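PDB 3D7R: esterase from Staphylococcus aureus subsp. aureus USA300_TCH1516, which probably hydrolyses ester bonds, as a putative esterase built on the alpha/beta hydrolase fold. Local coordinates for residues Tyr197-Ile202 against Val296-Ile301; Ile202-Leu207 against His270-Leu275; Thr252-Pro257 against Leu281-Tyr286; Pro258-Gly263 against Tyr286-Asp291. One frame throughout, in Å; residues are numbered along the deposited sequence.

Overall arrangement
All four contacts lie in the C-terminal part of the alpha/beta hydrolase fold. Interaction 4 pairs strands 259-264 and 287-292, the latter at one edge of the sheet; helix 270-282 connects them, its start entering interaction 2 and the turn that ends it interaction 3. Interaction 1 starts from strand 195-199, the other neighbour of strand 259-264, and its span along the chain encloses the rest. Centres of interactions 1 and 4 lie about 11 Å apart, those of 1 and 3 about 21 Å. Interactions 1 and 2 share Ile-202; interactions 3 and 4 share Tyr-286. Interactions 1 and 2 gather at the C-terminal ends of the strands, where this fold places its active site, and interaction 3 at the opposite ends.

Interaction 1 (Tyr197-Ile202 against Val296-Ile301); sequences YLISPI and VHDFPI
Ser-200 and Asp-298 bring the two backbones closest, their CA atoms 5.3 Å apart. Residues 197-199 finish a central strand, and the chain bends away at Ser-200, whose phi is positive; facing it, residues 296-299 form a type II turn that leads into a 3-10 segment. Ser-200 OG, turned to the side of its own backbone N (chi1 -69°), accepts the N-H of Asp-298 at 2.9 Å, with an angle of 156° at the hydrogen. The same hydroxyl is hydrogen-bonded to Glu-267. The imidazole of His-297 bends back over this corner: Ser-200 O lies obliquely to the ring, 3.3 Å from CE1, and Ser-200 CB is 3.6 Å from ND1, while Ile-202 CG1 brushes CE1 at 4.2 Å. On the far side of Asp-298, the CG2 branch of Ile-199 rests against Pro-300 CG at 3.8 Å, and the two side chains slide past each other in opposite directions. The places of His-297, after the last strand, and Glu-267, after strand 259-264, are consistent with the histidine and acid of the family's catalytic triad. Since Glu-267 bonds His-297 ND1 through OE1 and Ser-200 OG through OE2, Ser-200 would act as a second-shell residue, tying the orientation of that carboxylate to the backbone of the histidine loop.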
# COMPACT_ATOMS: atom_id res chain seq x y z
N TYR A 197 -2.82 -3.42 -8.01
CA TYR A 197 -3.85 -2.53 -7.42
C TYR A 197 -3.17 -1.52 -6.51
O TYR A 197 -2.35 -1.90 -5.67
CB TYR A 197 -4.91 -3.34 -6.64
CG TYR A 197 -5.96 -3.94 -7.54
CD1 TYR A 197 -7.22 -3.34 -7.69
CD2 TYR A 197 -5.68 -5.10 -8.27
CE1 TYR A 197 -8.18 -3.90 -8.56
CE2 TYR A 197 -6.63 -5.67 -9.13
CZ TYR A 197 -7.87 -5.05 -9.27
OH TYR A 197 -8.78 -5.61 -10.13
N LEU A 198 -3.50 -0.24 -6.70
CA LEU A 198 -2.90 0.83 -5.90
C LEU A 198 -4.00 1.62 -5.22
O LEU A 198 -4.88 2.16 -5.89
CB LEU A 198 -2.08 1.76 -6.80
CG LEU A 198 -0.97 1.15 -7.68
CD1 LEU A 198 -0.21 2.26 -8.44
CD2 LEU A 198 0.02 0.33 -6.84
N ILE A 199 -3.97 1.67 -3.89
CA ILE A 199 -4.96 2.44 -3.13
C ILE A 199 -4.29 3.66 -2.49
O ILE A 199 -3.43 3.53 -1.61
CB ILE A 199 -5.69 1.58 -2.04
CG1 ILE A 199 -6.38 0.36 -2.66
CG2 ILE A 199 -6.69 2.45 -1.22
CD1 ILE A 199 -6.67 -0.79 -1.66
N SER A 200 -4.66 4.86 -2.94
CA SER A 200 -4.04 6.09 -2.44
C SER A 200 -2.50 5.98 -2.38
O SER A 200 -1.91 6.27 -1.32
CB SER A 200 -4.58 6.45 -1.05
OG SER A 200 -5.93 6.85 -1.12
N PRO A 201 -1.85 5.57 -3.50
CA PRO A 201 -0.41 5.35 -3.44
C PRO A 201 0.31 6.68 -3.23
O PRO A 201 -0.13 7.70 -3.79
CB PRO A 201 -0.06 4.79 -4.84
CG PRO A 201 -1.15 5.27 -5.75
CD PRO A 201 -2.40 5.34 -4.86
N ILE A 202 1.37 6.68 -2.44
CA ILE A 202 2.21 7.87 -2.31
C ILE A 202 3.31 7.74 -3.38
O ILE A 202 4.41 7.25 -3.11
CB ILE A 202 2.80 8.01 -0.86
CG1 ILE A 202 1.68 8.12 0.18
CG2 ILE A 202 3.73 9.22 -0.76
CD1 ILE A 202 2.19 7.91 1.63
N VAL A 296 -10.97 11.07 1.33
CA VAL A 296 -9.71 11.35 2.01
C VAL A 296 -8.65 10.29 1.69
O VAL A 296 -8.94 9.26 1.06
CB VAL A 296 -9.91 11.46 3.56
CG1 VAL A 296 -10.98 12.53 3.90
CG2 VAL A 296 -10.27 10.11 4.21
N HIS A 297 -7.41 10.55 2.12
CA HIS A 297 -6.32 9.59 1.96
C HIS A 297 -6.68 8.22 2.53
O HIS A 297 -7.11 8.13 3.68
CB HIS A 297 -5.05 10.08 2.65
CG HIS A 297 -3.89 9.14 2.50
ND1 HIS A 297 -3.31 8.87 1.28
CD2 HIS A 297 -3.21 8.40 3.41
CE1 HIS A 297 -2.32 8.00 1.44
NE2 HIS A 297 -2.25 7.70 2.73
N ASP A 298 -6.54 7.17 1.71
CA ASP A 298 -6.65 5.80 2.20
C ASP A 298 -8.09 5.50 2.57
O ASP A 298 -8.37 4.64 3.44
CB ASP A 298 -5.76 5.62 3.44
CG ASP A 298 -5.10 4.24 3.54
OD1 ASP A 298 -5.00 3.52 2.54
OD2 ASP A 298 -4.63 3.90 4.65
N PHE A 299 -9.03 6.19 1.90
CA PHE A 299 -10.44 6.16 2.34
C PHE A 299 -11.06 4.77 2.55
O PHE A 299 -11.86 4.62 3.45
CB PHE A 299 -11.34 7.06 1.48
CG PHE A 299 -11.69 6.49 0.14
CD1 PHE A 299 -12.79 5.63 -0.01
CD2 PHE A 299 -10.93 6.81 -0.99
CE1 PHE A 299 -13.13 5.09 -1.26
CE2 PHE A 299 -11.24 6.28 -2.25
CZ PHE A 299 -12.34 5.41 -2.39
N PRO A 300 -10.70 3.75 1.72
CA PRO A 300 -11.32 2.43 1.87
C PRO A 300 -11.13 1.74 3.23
O PRO A 300 -11.80 0.75 3.50
CB PRO A 300 -10.67 1.60 0.75
CG PRO A 300 -10.33 2.66 -0.31
CD PRO A 300 -9.75 3.74 0.58
N ILE A 301 -10.20 2.24 4.07
CA ILE A 301 -10.01 1.67 5.42
C ILE A 301 -11.13 2.08 6.37
O ILE A 301 -11.35 1.44 7.41
CB ILE A 301 -8.64 2.05 6.04
CG1 ILE A 301 -8.56 3.57 6.31
CG2 ILE A 301 -7.50 1.56 5.14
CD1 ILE A 301 -7.47 3.99 7.32

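Interaction 2 (Ile202-Leu207 against His270-Leu275); sequences ILDATL and HPDMKL
A water-bridged pair of carboxylates, Asp-204 and Asp-272, joins the loop that leaves strand 195-199 to the first turn of helix 270-282. Asp-272 OD2 lies 3.5 Å from Asp-204 CB, and the two carboxylate planes are turned 50° from each other. No direct hydrogen bond crosses the contact; three waters do the bridging. Water 1 accepts the backbone N-H of Asp-204 and donates to Asp-272 OD2 at 2.8 Å. Water 2 donates to the same OD2 and, weakly, to Asp-204 OD2. Water 3 spans Asp-204 OD2 and Asp-272 OD1, with 2.7 Å to the latter. The carboxylate oxygens Asp-204 OD2 and Asp-272 OD1 lie 4.1 Å apart; their like charges are probably eased by these waters and by Asn-209, whose ND2 bonds Asp-272 OD1.

Asp-204 also shapes its own loop. Its CG stands opposite the backbone N (chi1 176°), which carries OD1 forward to accept Thr-206 N at 3.1 Å, an Asx turn at the start of the type I turn 204-207. Thr-206 OG1 reaches the same OD1 at 2.6 Å, and both donors come from one face of the carboxylate plane. Beside the polar bridge, Leu-203 lays its CD1 branch against the helix backbone, 3.8 Å from Met-273 CA and equally near Asp-272 O. The selenomethionine Met-273 adds its CG at 4.1 Å from Leu-203 CD1, and its SE leads away to pack on Pro-201 and Gly-263.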
# COMPACT_ATOMS: atom_id res chain seq x y z
N ILE A 202 1.37 6.68 -2.44
CA ILE A 202 2.21 7.87 -2.31
C ILE A 202 3.31 7.74 -3.38
O ILE A 202 4.41 7.25 -3.11
CB ILE A 202 2.80 8.01 -0.86
CG1 ILE A 202 1.68 8.12 0.18
CG2 ILE A 202 3.73 9.22 -0.76
CD1 ILE A 202 2.19 7.91 1.63
N LEU A 203 2.97 8.15 -4.60
CA LEU A 203 3.83 7.92 -5.76
C LEU A 203 5.15 8.70 -5.78
O LEU A 203 6.13 8.25 -6.39
CB LEU A 203 3.02 8.17 -7.04
CG LEU A 203 1.86 7.16 -7.17
CD1 LEU A 203 0.83 7.61 -8.19
CD2 LEU A 203 2.37 5.76 -7.49
N ASP A 204 5.16 9.86 -5.13
CA ASP A 204 6.35 10.70 -5.06
C ASP A 204 6.54 11.02 -3.58
O ASP A 204 5.72 11.74 -3.01
CB ASP A 204 6.11 11.96 -5.91
CG ASP A 204 7.26 12.98 -5.84
OD1 ASP A 204 8.26 12.76 -5.11
OD2 ASP A 204 7.15 14.02 -6.52
N ALA A 205 7.59 10.48 -2.96
CA ALA A 205 7.81 10.64 -1.52
C ALA A 205 8.18 12.07 -1.10
O ALA A 205 8.15 12.39 0.09
CB ALA A 205 8.86 9.66 -1.01
N THR A 206 8.58 12.91 -2.06
CA THR A 206 8.94 14.30 -1.74
C THR A 206 7.70 15.16 -1.52
O THR A 206 7.78 16.17 -0.80
CB THR A 206 9.75 14.97 -2.86
OG1 THR A 206 8.93 15.08 -4.03
CG2 THR A 206 11.01 14.17 -3.19
N LEU A 207 6.59 14.76 -2.14
CA LEU A 207 5.33 15.52 -2.11
C LEU A 207 5.56 17.00 -2.44
O LEU A 207 5.01 17.90 -1.80
CB LEU A 207 4.59 15.34 -0.76
CG LEU A 207 3.86 14.01 -0.53
CD1 LEU A 207 3.58 13.77 0.95
CD2 LEU A 207 2.55 13.91 -1.35
N HIS A 270 -3.04 13.48 -4.81
CA HIS A 270 -3.93 13.46 -5.97
C HIS A 270 -3.28 13.98 -7.27
O HIS A 270 -3.42 13.33 -8.31
CB HIS A 270 -5.30 14.09 -5.67
CG HIS A 270 -6.26 13.98 -6.82
ND1 HIS A 270 -6.35 14.94 -7.81
CD2 HIS A 270 -7.17 13.03 -7.14
CE1 HIS A 270 -7.27 14.58 -8.69
NE2 HIS A 270 -7.78 13.43 -8.30
N PRO A 271 -2.58 15.14 -7.23
CA PRO A 271 -1.83 15.52 -8.44
C PRO A 271 -0.87 14.45 -8.96
O PRO A 271 -0.82 14.25 -10.18
CB PRO A 271 -1.04 16.75 -7.99
CG PRO A 271 -1.96 17.39 -6.97
CD PRO A 271 -2.48 16.19 -6.20
N ASP A 272 -0.12 13.79 -8.07
CA ASP A 272 0.76 12.68 -8.47
C ASP A 272 0.02 11.50 -9.08
O ASP A 272 0.51 10.89 -10.04
CB ASP A 272 1.67 12.25 -7.31
CG ASP A 272 2.72 13.31 -6.98
OD1 ASP A 272 3.27 13.91 -7.96
OD2 ASP A 272 2.96 13.58 -5.77
N MSE A 273 -1.15 11.16 -8.55
CA MSE A 273 -1.94 10.09 -9.16
C MSE A 273 -2.41 10.47 -10.56
O MSE A 273 -2.38 9.63 -11.47
CB MSE A 273 -3.15 9.69 -8.28
CG MSE A 273 -2.73 9.09 -6.93
SE MSE A 273 -4.32 8.49 -5.98
CE MSE A 273 -4.99 10.19 -5.32
N LYS A 274 -2.84 11.72 -10.74
CA LYS A 274 -3.25 12.17 -12.08
C LYS A 274 -2.07 12.20 -13.04
O LYS A 274 -2.21 11.85 -14.21
CB LYS A 274 -3.92 13.56 -12.02
CG LYS A 274 -5.29 13.60 -11.28
CD LYS A 274 -6.38 12.80 -12.01
CE LYS A 274 -7.16 13.67 -12.97
NZ LYS A 274 -8.11 12.82 -13.76
N LEU A 275 -0.90 12.63 -12.54
CA LEU A 275 0.33 12.62 -13.34
C LEU A 275 0.74 11.20 -13.74
O LEU A 275 1.05 10.92 -14.92
CB LEU A 275 1.47 13.31 -12.60
CG LEU A 275 2.84 13.33 -13.29
CD1 LEU A 275 2.76 13.91 -14.73
CD2 LEU A 275 3.83 14.11 -12.44
O HOH W 1 2.91 11.49 -3.85
O HOH W 2 4.94 15.15 -5.18
O HOH W 3 5.77 14.37 -8.83

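Interaction 3 (Thr252-Pro257 against Leu281-Tyr286); sequences TIEGLP and LQHHQY
Gln-285 makes this a side-chain clasp on a backbone turn: its amide grips the type II turn Ile-253 to Leu-256 at the point where the chain approaches strand 259-264, while its own segment is the link from helix 270-282 to the next strand. OE1 accepts the N-H of Gly-255 at 2.9 Å with a nearly straight angle of 167°, although the donor stands well above the carbonyl plane. On the other arm of the amide, NE2 gives a weak bond to Leu-256 O at 2.8 Å, and it also donates to water 4, which lies near Pro-257 O and Tyr-286 O. Engaged at both ends, the amide is probably held in this rotation. A bend at chi2 (-65°) curls the chain so that Gln-285 CG passes 3.4 Å from Ile-253 O. Beside the amide, Ile-253 CG2 rests on both Gln-285 CG and His-283 CB, 3.7 Å from the latter, its side chain running at about a right angle to that of the histidine.

At the rim, Glu-254 extends its chain to the ND1 edge of the His-283 ring, and ND1 donates to OE2 at 2.9 Å, bent to 133° at the hydrogen. The carboxylate is met on its anti lone pair, and OE2 lies near the ring plane. Residues 281-286 owe their path to a Schellman motif: His-284, with positive phi, is its C-prime residue, as Leu-281 O takes the N-H of His-284 and Met-280 O that of Gln-285, closing the helix of a beta-alpha-beta crossover.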
# COMPACT_ATOMS: atom_id res chain seq x y z
N THR A 252 10.02 2.39 -13.98
CA THR A 252 9.64 1.81 -15.26
C THR A 252 8.12 1.73 -15.42
O THR A 252 7.40 1.34 -14.49
CB THR A 252 10.30 0.42 -15.45
OG1 THR A 252 11.72 0.55 -15.33
CG2 THR A 252 10.02 -0.16 -16.84
N ILE A 253 7.64 2.12 -16.60
CA ILE A 253 6.21 2.15 -16.94
C ILE A 253 5.91 1.11 -18.02
O ILE A 253 4.97 0.31 -17.90
CB ILE A 253 5.81 3.59 -17.46
CG1 ILE A 253 5.90 4.64 -16.34
CG2 ILE A 253 4.43 3.61 -18.10
CD1 ILE A 253 5.17 4.27 -15.07
N GLU A 254 6.71 1.15 -19.09
CA GLU A 254 6.58 0.23 -20.22
C GLU A 254 6.75 -1.23 -19.80
O GLU A 254 7.80 -1.59 -19.26
CB GLU A 254 7.56 0.60 -21.33
CG GLU A 254 7.40 2.05 -21.80
CD GLU A 254 8.33 2.43 -22.97
OE1 GLU A 254 9.17 1.60 -23.36
OE2 GLU A 254 8.21 3.55 -23.51
N GLY A 255 5.72 -2.04 -20.06
CA GLY A 255 5.73 -3.46 -19.72
C GLY A 255 4.98 -3.85 -18.44
O GLY A 255 4.88 -5.02 -18.11
N LEU A 256 4.47 -2.86 -17.71
CA LEU A 256 3.72 -3.14 -16.48
C LEU A 256 2.47 -3.98 -16.77
O LEU A 256 1.90 -3.90 -17.87
CB LEU A 256 3.33 -1.83 -15.77
CG LEU A 256 4.43 -1.10 -14.98
CD1 LEU A 256 3.95 0.24 -14.47
CD2 LEU A 256 4.87 -1.99 -13.80
N PRO A 257 2.02 -4.78 -15.79
CA PRO A 257 0.72 -5.43 -15.94
C PRO A 257 -0.38 -4.38 -15.78
O PRO A 257 -0.08 -3.24 -15.37
CB PRO A 257 0.69 -6.42 -14.76
CG PRO A 257 1.51 -5.76 -13.71
CD PRO A 257 2.65 -5.09 -14.49
N LEU A 281 -1.03 6.36 -19.70
CA LEU A 281 -1.79 6.57 -20.93
C LEU A 281 -0.85 6.84 -22.11
O LEU A 281 -0.97 6.20 -23.16
CB LEU A 281 -2.78 7.72 -20.72
CG LEU A 281 -3.94 7.37 -19.78
CD1 LEU A 281 -4.74 8.63 -19.46
CD2 LEU A 281 -4.83 6.27 -20.37
N GLN A 282 0.08 7.76 -21.91
CA GLN A 282 1.09 8.11 -22.93
C GLN A 282 1.90 6.91 -23.39
O GLN A 282 2.25 6.81 -24.56
CB GLN A 282 2.04 9.17 -22.38
CG GLN A 282 3.05 9.70 -23.41
CD GLN A 282 3.95 10.74 -22.81
OE1 GLN A 282 4.58 10.50 -21.78
NE2 GLN A 282 4.01 11.92 -23.44
N HIS A 283 2.20 6.00 -22.46
CA HIS A 283 2.96 4.81 -22.80
C HIS A 283 2.09 3.62 -23.17
O HIS A 283 2.58 2.51 -23.24
CB HIS A 283 3.95 4.46 -21.68
CG HIS A 283 5.09 5.42 -21.60
ND1 HIS A 283 6.25 5.25 -22.33
CD2 HIS A 283 5.23 6.59 -20.94
CE1 HIS A 283 7.06 6.27 -22.10
NE2 HIS A 283 6.47 7.10 -21.27
N HIS A 284 0.81 3.88 -23.44
CA HIS A 284 -0.17 2.85 -23.82
C HIS A 284 -0.20 1.67 -22.84
O HIS A 284 -0.22 0.51 -23.24
CB HIS A 284 0.07 2.35 -25.24
CG HIS A 284 0.21 3.44 -26.25
ND1 HIS A 284 -0.88 4.13 -26.75
CD2 HIS A 284 1.30 3.98 -26.84
CE1 HIS A 284 -0.45 5.04 -27.61
NE2 HIS A 284 0.87 4.96 -27.69
N GLN A 285 -0.19 2.00 -21.55
CA GLN A 285 -0.28 1.00 -20.51
C GLN A 285 -1.68 1.09 -19.91
O GLN A 285 -2.14 2.18 -19.54
CB GLN A 285 0.78 1.24 -19.42
CG GLN A 285 2.24 0.88 -19.79
CD GLN A 285 2.47 -0.62 -20.03
OE1 GLN A 285 3.19 -0.98 -20.96
NE2 GLN A 285 1.88 -1.48 -19.21
N TYR A 286 -2.35 -0.05 -19.84
CA TYR A 286 -3.68 -0.14 -19.23
C TYR A 286 -3.73 0.41 -17.80
O TYR A 286 -3.01 -0.06 -16.92
CB TYR A 286 -4.16 -1.59 -19.22
CG TYR A 286 -5.64 -1.70 -18.94
CD1 TYR A 286 -6.56 -1.73 -19.99
CD2 TYR A 286 -6.12 -1.75 -17.63
CE1 TYR A 286 -7.93 -1.82 -19.74
CE2 TYR A 286 -7.49 -1.84 -17.37
CZ TYR A 286 -8.38 -1.87 -18.44
OH TYR A 286 -9.73 -1.95 -18.23
O HOH W 4 -0.47 -1.45 -17.47

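Interaction 4 (Pro258-Gly263 against Tyr286-Asp291); sequences PVYMFG and YIEFYD
The selenomethionine Met-261 sets its methyl on the ring of Phe-289: CE sits 3.6 Å from the ring centroid and nearly over its centre, a CH-pi contact, with SE farther above the same face. A bend at chi3 (65°) turns the methyl onto the ring, whose other face carries Asp-291 CB. Next along this side, Val-259 CG1 meets Ile-287 CD1 at 3.8 Å, and helix 270-282 packs against both residues through Met-280. On the reverse side of the sheet, Phe-262 and Tyr-290 point the same way with near-parallel rings, 7° between planes and 4.7 Å between centroids, but slid apart so that they barely overlap.

Between these two layers run parallel strands in exact register, the two strands of a beta-alpha-beta unit whose crossover is helix 270-282. N-H groups of Val-259, Met-261 and Gly-263 donate to the carbonyls of Tyr-286, Glu-288 and Tyr-290; Val-259 O and Met-261 O receive Glu-288 N and Tyr-290 N in return, the last at 2.8 Å.

Toward the start of the strands the Phe-262 side turns polar. Glu-288 OE1 comes to the edge of the Tyr-260 ring, 3.3 Å from CD1 and near its plane, with the carboxylate 84° to the ring. Tyr-260 OH bonds Glu-320 instead, while Tyr-290 OH donates to Glu-288 OE1 at 2.6 Å from above the carboxylate plane.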
# COMPACT_ATOMS: atom_id res chain seq x y z
N PRO A 258 -1.65 -4.72 -16.11
CA PRO A 258 -2.75 -3.78 -15.91
C PRO A 258 -2.78 -3.21 -14.49
O PRO A 258 -2.63 -3.97 -13.53
CB PRO A 258 -4.00 -4.64 -16.15
CG PRO A 258 -3.54 -5.69 -17.12
CD PRO A 258 -2.11 -5.99 -16.71
N VAL A 259 -2.96 -1.90 -14.37
CA VAL A 259 -2.96 -1.20 -13.06
C VAL A 259 -4.36 -0.64 -12.78
O VAL A 259 -5.04 -0.12 -13.70
CB VAL A 259 -1.85 -0.08 -12.98
CG1 VAL A 259 -1.90 0.68 -11.62
CG2 VAL A 259 -0.44 -0.67 -13.17
N TYR A 260 -4.81 -0.78 -11.53
CA TYR A 260 -6.13 -0.33 -11.09
C TYR A 260 -5.85 0.51 -9.89
O TYR A 260 -5.25 0.04 -8.94
CB TYR A 260 -7.01 -1.52 -10.69
CG TYR A 260 -7.17 -2.49 -11.84
CD1 TYR A 260 -8.33 -2.48 -12.60
CD2 TYR A 260 -6.14 -3.37 -12.19
CE1 TYR A 260 -8.48 -3.34 -13.70
CE2 TYR A 260 -6.29 -4.25 -13.29
CZ TYR A 260 -7.47 -4.21 -14.03
OH TYR A 260 -7.65 -5.05 -15.11
N MSE A 261 -6.22 1.78 -9.95
CA MSE A 261 -5.84 2.72 -8.89
C MSE A 261 -7.08 3.37 -8.30
O MSE A 261 -8.04 3.69 -9.04
CB MSE A 261 -4.89 3.80 -9.44
CG MSE A 261 -4.42 4.83 -8.41
SE MSE A 261 -2.93 5.84 -9.13
CE MSE A 261 -3.82 6.77 -10.61
N PHE A 262 -7.05 3.55 -6.98
CA PHE A 262 -8.15 4.15 -6.23
C PHE A 262 -7.58 5.31 -5.42
O PHE A 262 -6.51 5.18 -4.82
CB PHE A 262 -8.79 3.13 -5.27
CG PHE A 262 -9.46 2.00 -5.97
CD1 PHE A 262 -10.83 2.03 -6.19
CD2 PHE A 262 -8.71 0.93 -6.49
CE1 PHE A 262 -11.47 1.00 -6.89
CE2 PHE A 262 -9.32 -0.10 -7.18
CZ PHE A 262 -10.71 -0.06 -7.39
N GLY A 263 -8.27 6.43 -5.43
CA GLY A 263 -7.83 7.57 -4.65
C GLY A 263 -8.92 8.58 -4.47
O GLY A 263 -9.98 8.44 -5.06
N TYR A 286 -2.35 -0.05 -19.84
CA TYR A 286 -3.68 -0.14 -19.23
C TYR A 286 -3.73 0.41 -17.80
O TYR A 286 -3.01 -0.06 -16.92
CB TYR A 286 -4.16 -1.59 -19.22
CG TYR A 286 -5.64 -1.70 -18.94
CD1 TYR A 286 -6.56 -1.73 -19.99
CD2 TYR A 286 -6.12 -1.75 -17.63
CE1 TYR A 286 -7.93 -1.82 -19.74
CE2 TYR A 286 -7.49 -1.84 -17.37
CZ TYR A 286 -8.38 -1.87 -18.44
OH TYR A 286 -9.73 -1.95 -18.23
N ILE A 287 -4.59 1.40 -17.58
CA ILE A 287 -4.82 1.92 -16.23
C ILE A 287 -6.30 2.26 -16.03
O ILE A 287 -6.91 2.90 -16.90
CB ILE A 287 -3.87 3.11 -15.89
CG1 ILE A 287 -4.24 3.72 -14.51
CG2 ILE A 287 -3.93 4.17 -17.02
CD1 ILE A 287 -3.09 3.75 -13.51
N GLU A 288 -6.89 1.80 -14.93
CA GLU A 288 -8.21 2.28 -14.52
C GLU A 288 -7.99 3.11 -13.28
O GLU A 288 -7.39 2.63 -12.32
CB GLU A 288 -9.17 1.11 -14.20
CG GLU A 288 -9.85 0.49 -15.41
CD GLU A 288 -10.56 -0.82 -15.10
OE1 GLU A 288 -11.01 -1.03 -13.94
OE2 GLU A 288 -10.66 -1.65 -16.02
N PHE A 289 -8.43 4.37 -13.29
CA PHE A 289 -8.34 5.19 -12.11
C PHE A 289 -9.76 5.47 -11.61
O PHE A 289 -10.58 6.08 -12.31
CB PHE A 289 -7.54 6.47 -12.42
CG PHE A 289 -7.32 7.39 -11.24
CD1 PHE A 289 -7.44 6.94 -9.92
CD2 PHE A 289 -6.97 8.72 -11.45
CE1 PHE A 289 -7.24 7.80 -8.84
CE2 PHE A 289 -6.76 9.60 -10.38
CZ PHE A 289 -6.90 9.14 -9.07
N TYR A 290 -10.06 4.96 -10.43
CA TYR A 290 -11.32 5.24 -9.77
C TYR A 290 -11.07 6.41 -8.81
O TYR A 290 -10.46 6.24 -7.77
CB TYR A 290 -11.82 4.00 -9.03
CG TYR A 290 -12.11 2.80 -9.93
CD1 TYR A 290 -13.38 2.60 -10.47
CD2 TYR A 290 -11.10 1.88 -10.25
CE1 TYR A 290 -13.67 1.50 -11.28
CE2 TYR A 290 -11.38 0.77 -11.07
CZ TYR A 290 -12.66 0.59 -11.57
OH TYR A 290 -12.96 -0.48 -12.38
N ASP A 291 -11.50 7.59 -9.22
CA ASP A 291 -11.15 8.84 -8.53
C ASP A 291 -12.38 9.35 -7.80
O ASP A 291 -13.39 9.68 -8.43
CB ASP A 291 -10.68 9.86 -9.56
CG ASP A 291 -10.06 11.11 -8.93
OD1 ASP A 291 -10.02 11.23 -7.68
OD2 ASP A 291 -9.58 11.97 -9.70